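Local coordinates for protein endo-1,4-beta-xylanase (Bacteroides thetaiotaomicron VPI-5482, PDB 3KST) that probably hydrolyses glycosidic bonds in xylan as a calcium-binding member of glycosyl hydrolase family 43, at residues 100-105 with 125-130; 203-208 with 218-223. All coordinates share one frame; numbering follows the deposited sequence.

How the contacts relate
Both contacts lie within the family 43 catalytic fold, a five-bladed beta-propeller, and follow one another along the chain without nesting or crossing. Contact 1 comes first: after strand 92-99 the chain enters 102-108, an outer strand of one three-stranded sheet; the 19 residues between the segments finish this strand and then loop back, and the contact closes when 125-130 returns to lead into strand 129-135 of the next sheet. It thus joins two neighbouring sheets. Contact 2 lies inside a later sheet, where strands 200-207 and 216-222 pair as a hairpin, closing the nine-residue connection between 208 and 218. The contact centres are 20 Å apart, and Ile129 and Tyr205 both lie near Glu190, the predicted proton donor.

Contact 1 (100-105 with 125-130); sequences EEHICV and SEKSID
The backbone oxygen of Glu101 takes the N-H of Ser128 in a short bond, N to O 2.7 Å, that reaches it from above the carbonyl plane. The same oxygen receives a CA-H...O contact from Lys127, whose CA lies 3.1 Å from Glu101 O. Two successive residues of 125-130 therefore close on one carbonyl.

Lys127 CA also sits over one face of the His102 imidazole, offset toward the rim, a CH-pi contact 4.3 Å from the ring centroid. His102 ND1 donates to Glu100 O at 2.8 Å, which holds the ring with NE2 toward the other segment. There water 2 lies in the ring plane, linking NE2 to Ser125 O, to which it donates. Further out, Glu101 OE1 and Lys127 NZ stand 4.1 Å apart, too far for a salt bridge, and share water 1, which donates to the carboxylate and accepts from the ammonium. Both chains are extended beyond CG, which carries their charged ends to this water.

The buried Ile103 lays two branches against Ser128: CG1 packs 3.5 Å from Ser128 OG, and CG2 lies against Ser128 O. Ser128 OG donates to Glu126 O and is also bonded to Trp124 NE1. Water 3 accepts from Ile103 N and donates to Glu126 O, so the backbones of Ile103 and Glu126 are joined through this water. Ile129 CG2 rests 3.9 Å from Glu101 CA.

The contact bridges adjacent sheets of the propeller. Strand 102-108 is an outer strand beside 92-99, whereas 129-135 pairs with 141-148, whose Leu143 and Phe145 cover Ile103. Ile129 packs on Trp80 and leads into Asp130, predicted to tune the pKa of Glu190, the predicted proton donor; Asp130 N bonds Ser98 OG of strand 92-99.

Contact 2 (203-208 with 218-223); sequences LIYSAN and GYATSD
Tyr205 sets its CG between the backbone N and the carbonyl carbon (chi1 65°), and this torsion swings the ring over the partner strand, with Gly218 O above one face, offset toward the rim. Tyr219 adopts a similar torsion, chi1 77°, on the other face of the sheet. The frame is an antiparallel beta hairpin within one blade of the family 43 beta-propeller. Leu203 with Ala220 and Tyr205 with Gly218 form hydrogen-bonded pairs, each joined by two backbone bonds, and Ile204 with Tyr219 is the non-hydrogen-bonded pair between them. Tyr205 N meets Gly218 O at 2.8 Å in a nearly straight bond (173°).

Gly218 presents no side chain beneath the phenol, and ring atom Tyr205 CE1 approaches Tyr219 C to 3.7 Å. The phenol hydroxyl is bonded to Glu182, while Ile175 of strand 172-175 packs against Leu203, Tyr205 and Ala220 on the same face. A leucine in place of Tyr205 would probably uncover the Gly218 carbonyl and deprive Glu182 of its hydroxyl partner. Across the sheet, the Tyr219 ring stacks with Tyr232. Ser206, next along the strand, pairs through its backbone with Glu190, the predicted proton donor, and its OG is bonded to His251 N, whose residue binds the calcium ion. On the face that carries Tyr219, Ile204 CG1 touches Tyr219 CB at 4.0 Å.

Contact 1 (100-105 with 125-130)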
loop_
_atom_site.group_PDB
_atom_site.type_symbol
_atom_site.label_atom_id
_atom_site.label_comp_id
_atom_site.label_asym_id
_atom_site.label_seq_id
_atom_site.Cartn_x
_atom_site.Cartn_y
_atom_site.Cartn_z
ATOM N N GLU A 100 13.712 5.133 7.048
ATOM C CA GLU A 100 14.891 4.420 7.592
ATOM C C GLU A 100 14.569 3.020 8.174
ATOM O O GLU A 100 15.109 2.627 9.218
ATOM C CB GLU A 100 15.649 5.258 8.634
ATOM C CG GLU A 100 16.014 6.662 8.222
ATOM C CD GLU A 100 17.139 7.299 9.033
ATOM O OE1 GLU A 100 17.700 6.651 9.953
ATOM O OE2 GLU A 100 17.481 8.460 8.726
ATOM N N GLU A 101 13.681 2.287 7.490
ATOM C CA GLU A 101 13.235 0.962 7.890
ATOM C C GLU A 101 12.507 0.925 9.253
ATOM O O GLU A 101 12.577 -0.086 9.946
ATOM C CB GLU A 101 14.392 -0.075 7.809
ATOM C CG GLU A 101 14.858 -0.302 6.360
ATOM C CD GLU A 101 16.119 -1.116 6.226
ATOM O OE1 GLU A 101 17.139 -0.775 6.875
ATOM O OE2 GLU A 101 16.100 -2.072 5.424
ATOM N N HIS A 102 11.811 2.012 9.604
ATOM C CA HIS A 102 10.955 2.071 10.806
ATOM C C HIS A 102 9.603 2.584 10.349
ATOM O O HIS A 102 9.517 3.303 9.334
ATOM C CB HIS A 102 11.553 2.958 11.910
ATOM C CG HIS A 102 12.805 2.395 12.481
ATOM N ND1 HIS A 102 14.016 2.471 11.836
ATOM C CD2 HIS A 102 13.023 1.694 13.621
ATOM C CE1 HIS A 102 14.941 1.863 12.565
ATOM N NE2 HIS A 102 14.362 1.381 13.651
ATOM N N ILE A 103 8.554 2.232 11.081
ATOM C CA ILE A 103 7.188 2.668 10.738
ATOM C C ILE A 103 6.812 3.920 11.517
ATOM O O ILE A 103 7.101 4.014 12.712
ATOM C CB ILE A 103 6.150 1.563 10.903
ATOM C CG1 ILE A 103 6.136 0.951 12.313
ATOM C CG2 ILE A 103 6.480 0.452 9.897
ATOM C CD1 ILE A 103 4.992 -0.005 12.553
ATOM N N CYS A 104 6.131 4.824 10.826
ATOM C CA CYS A 104 5.813 6.162 11.298
ATOM C C CYS A 104 4.445 6.639 10.891
ATOM O O CYS A 104 3.859 6.156 9.907
ATOM C CB CYS A 104 6.811 7.148 10.668
ATOM S SG CYS A 104 8.547 6.874 11.005
ATOM N N VAL A 105 3.970 7.664 11.608
ATOM C CA VAL A 105 2.692 8.280 11.303
ATOM C C VAL A 105 2.786 9.797 11.454
ATOM O O VAL A 105 3.386 10.295 12.428
ATOM C CB VAL A 105 1.518 7.682 12.167
ATOM C CG1 VAL A 105 1.774 7.833 13.661
ATOM C CG2 VAL A 105 0.156 8.286 11.773
ATOM N N SER A 125 10.244 0.955 18.208
ATOM C CA SER A 125 11.689 0.907 17.918
ATOM C C SER A 125 12.218 -0.154 16.968
ATOM O O SER A 125 13.291 0.047 16.387
ATOM C CB SER A 125 12.472 0.822 19.236
ATOM O OG SER A 125 12.189 -0.379 19.929
ATOM N N GLU A 126 11.514 -1.283 16.834
ATOM C CA GLU A 126 11.980 -2.365 15.944
ATOM C C GLU A 126 11.804 -1.992 14.488
ATOM O O GLU A 126 10.739 -1.483 14.132
ATOM C CB GLU A 126 11.210 -3.671 16.155
ATOM C CG GLU A 126 11.814 -4.875 15.392
ATOM C CD GLU A 126 11.137 -6.199 15.712
ATOM O OE1 GLU A 126 10.937 -6.510 16.913
ATOM O OE2 GLU A 126 10.780 -6.954 14.769
ATOM N N LYS A 127 12.817 -2.330 13.683
ATOM C CA LYS A 127 12.790 -2.131 12.229
ATOM C C LYS A 127 11.525 -2.780 11.638
ATOM O O LYS A 127 11.151 -3.905 11.969
ATOM C CB LYS A 127 14.023 -2.694 11.533
ATOM C CG LYS A 127 15.309 -1.920 11.699
ATOM C CD LYS A 127 16.404 -2.501 10.803
ATOM C CE LYS A 127 17.793 -1.985 11.183
ATOM N NZ LYS A 127 18.866 -2.442 10.257
ATOM N N SER A 128 10.852 -2.040 10.763
ATOM C CA SER A 128 9.600 -2.484 10.192
ATOM C C SER A 128 9.219 -1.571 9.061
ATOM O O SER A 128 9.564 -0.400 9.086
ATOM C CB SER A 128 8.449 -2.587 11.250
ATOM O OG SER A 128 8.506 -1.586 12.279
ATOM N N ILE A 129 8.455 -2.112 8.118
ATOM C CA ILE A 129 8.017 -1.352 6.967
ATOM C C ILE A 129 6.604 -1.731 6.513
ATOM O O ILE A 129 5.956 -2.654 7.066
ATOM C CB ILE A 129 9.007 -1.568 5.782
ATOM C CG1 ILE A 129 9.096 -3.058 5.401
ATOM C CG2 ILE A 129 10.396 -0.975 6.106
ATOM C CD1 ILE A 129 9.960 -3.331 4.203
ATOM N N ASP A 130 6.122 -1.009 5.499
ATOM C CA ASP A 130 4.875 -1.356 4.798
ATOM C C ASP A 130 3.572 -1.319 5.641
ATOM O O ASP A 130 2.697 -2.171 5.527
ATOM C CB ASP A 130 5.021 -2.691 4.025
ATOM C CG ASP A 130 6.081 -2.651 2.960
ATOM O OD1 ASP A 130 6.822 -1.667 2.884
ATOM O OD2 ASP A 130 6.132 -3.606 2.158
HETATM O O HOH W 1 18.728 0.188 8.614
HETATM O O HOH W 2 15.652 -0.450 15.178
HETATM O O HOH W 3 9.350 1.113 13.664
#

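Contact 2 (203-208 with 218-223)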
loop_
_atom_site.group_PDB
_atom_site.type_symbol
_atom_site.label_atom_id
_atom_site.label_comp_id
_atom_site.label_asym_id
_atom_site.label_seq_id
_atom_site.Cartn_x
_atom_site.Cartn_y
_atom_site.Cartn_z
ATOM N N LEU A 203 -6.623 -10.442 3.595
ATOM C CA LEU A 203 -5.293 -9.846 3.681
ATOM C C LEU A 203 -4.645 -10.057 2.319
ATOM O O LEU A 203 -4.317 -11.198 1.948
ATOM C CB LEU A 203 -4.481 -10.474 4.816
ATOM C CG LEU A 203 -3.117 -9.888 5.204
ATOM C CD1 LEU A 203 -2.663 -10.502 6.550
ATOM C CD2 LEU A 203 -2.031 -10.051 4.165
ATOM N N ILE A 204 -4.478 -8.953 1.577
ATOM C CA ILE A 204 -3.926 -8.941 0.227
ATOM C C ILE A 204 -2.453 -8.450 0.328
ATOM O O ILE A 204 -2.155 -7.365 0.899
ATOM C CB ILE A 204 -4.826 -8.056 -0.696
ATOM C CG1 ILE A 204 -6.322 -8.416 -0.525
ATOM C CG2 ILE A 204 -4.377 -8.220 -2.122
ATOM C CD1 ILE A 204 -7.280 -7.278 -0.797
ATOM N N TYR A 205 -1.528 -9.256 -0.190
ATOM C CA TYR A 205 -0.102 -9.012 -0.009
ATOM C C TYR A 205 0.722 -9.319 -1.235
ATOM O O TYR A 205 0.228 -9.989 -2.168
ATOM C CB TYR A 205 0.395 -9.889 1.184
ATOM C CG TYR A 205 0.300 -11.381 0.911
ATOM C CD1 TYR A 205 -0.861 -12.105 1.227
ATOM C CD2 TYR A 205 1.374 -12.072 0.317
ATOM C CE1 TYR A 205 -0.948 -13.499 0.941
ATOM C CE2 TYR A 205 1.286 -13.463 0.020
ATOM C CZ TYR A 205 0.124 -14.158 0.360
ATOM O OH TYR A 205 -0.004 -15.499 0.065
ATOM N N SER A 206 1.973 -8.865 -1.201
ATOM C CA SER A 206 2.951 -9.158 -2.255
ATOM C C SER A 206 4.061 -10.093 -1.743
ATOM O O SER A 206 4.416 -10.057 -0.566
ATOM C CB SER A 206 3.565 -7.865 -2.794
ATOM O OG SER A 206 2.590 -6.962 -3.291
ATOM N N ALA A 207 4.583 -10.956 -2.620
ATOM C CA ALA A 207 5.708 -11.842 -2.292
ATOM C C ALA A 207 6.828 -11.737 -3.323
ATOM O O ALA A 207 6.575 -11.352 -4.485
ATOM C CB ALA A 207 5.237 -13.314 -2.089
ATOM N N ASN A 208 8.039 -12.069 -2.850
ATOM C CA ASN A 208 9.340 -12.008 -3.547
ATOM C C ASN A 208 9.986 -10.664 -3.416
ATOM O O ASN A 208 9.305 -9.665 -3.104
ATOM C CB ASN A 208 9.272 -12.422 -5.023
ATOM C CG ASN A 208 8.802 -13.807 -5.171
ATOM O OD1 ASN A 208 9.501 -14.739 -4.764
ATOM N ND2 ASN A 208 7.597 -13.979 -5.715
ATOM N N GLY A 218 -0.997 -11.848 -3.851
ATOM C CA GLY A 218 -1.893 -12.931 -3.463
ATOM C C GLY A 218 -2.713 -12.490 -2.269
ATOM O O GLY A 218 -2.521 -11.364 -1.762
ATOM N N TYR A 219 -3.615 -13.350 -1.812
ATOM C CA TYR A 219 -4.369 -13.056 -0.566
ATOM C C TYR A 219 -4.543 -14.269 0.359
ATOM O O TYR A 219 -4.259 -15.414 -0.025
ATOM C CB TYR A 219 -5.732 -12.406 -0.858
ATOM C CG TYR A 219 -6.836 -13.338 -1.342
ATOM C CD1 TYR A 219 -6.968 -13.648 -2.690
ATOM C CD2 TYR A 219 -7.772 -13.892 -0.442
ATOM C CE1 TYR A 219 -7.993 -14.488 -3.162
ATOM C CE2 TYR A 219 -8.808 -14.745 -0.908
ATOM C CZ TYR A 219 -8.905 -15.034 -2.262
ATOM O OH TYR A 219 -9.884 -15.859 -2.743
ATOM N N ALA A 220 -4.997 -13.950 1.570
ATOM C CA ALA A 220 -5.338 -14.900 2.623
ATOM C C ALA A 220 -6.559 -14.380 3.343
ATOM O O ALA A 220 -6.788 -13.167 3.388
ATOM C CB ALA A 220 -4.202 -15.086 3.607
ATOM N N THR A 221 -7.345 -15.306 3.888
ATOM C CA THR A 221 -8.560 -14.965 4.608
ATOM C C THR A 221 -8.514 -15.419 6.052
ATOM O O THR A 221 -7.746 -16.307 6.423
ATOM C CB THR A 221 -9.838 -15.569 3.954
ATOM O OG1 THR A 221 -9.785 -17.002 3.938
ATOM C CG2 THR A 221 -9.993 -15.077 2.526
ATOM N N SER A 222 -9.404 -14.825 6.842
ATOM C CA SER A 222 -9.587 -15.200 8.237
ATOM C C SER A 222 -10.925 -14.676 8.751
ATOM O O SER A 222 -11.461 -13.706 8.219
ATOM C CB SER A 222 -8.480 -14.590 9.083
ATOM O OG SER A 222 -8.550 -13.188 8.991
ATOM N N ASP A 223 -11.444 -15.331 9.786
ATOM C CA ASP A 223 -12.676 -14.913 10.449
ATOM C C ASP A 223 -12.364 -13.822 11.493
ATOM O O ASP A 223 -13.301 -13.252 12.072
ATOM C CB ASP A 223 -13.364 -16.094 11.153
ATOM C CG ASP A 223 -13.860 -17.158 10.201
ATOM O OD1 ASP A 223 -14.053 -16.893 9.006
ATOM O OD2 ASP A 223 -14.061 -18.295 10.676
#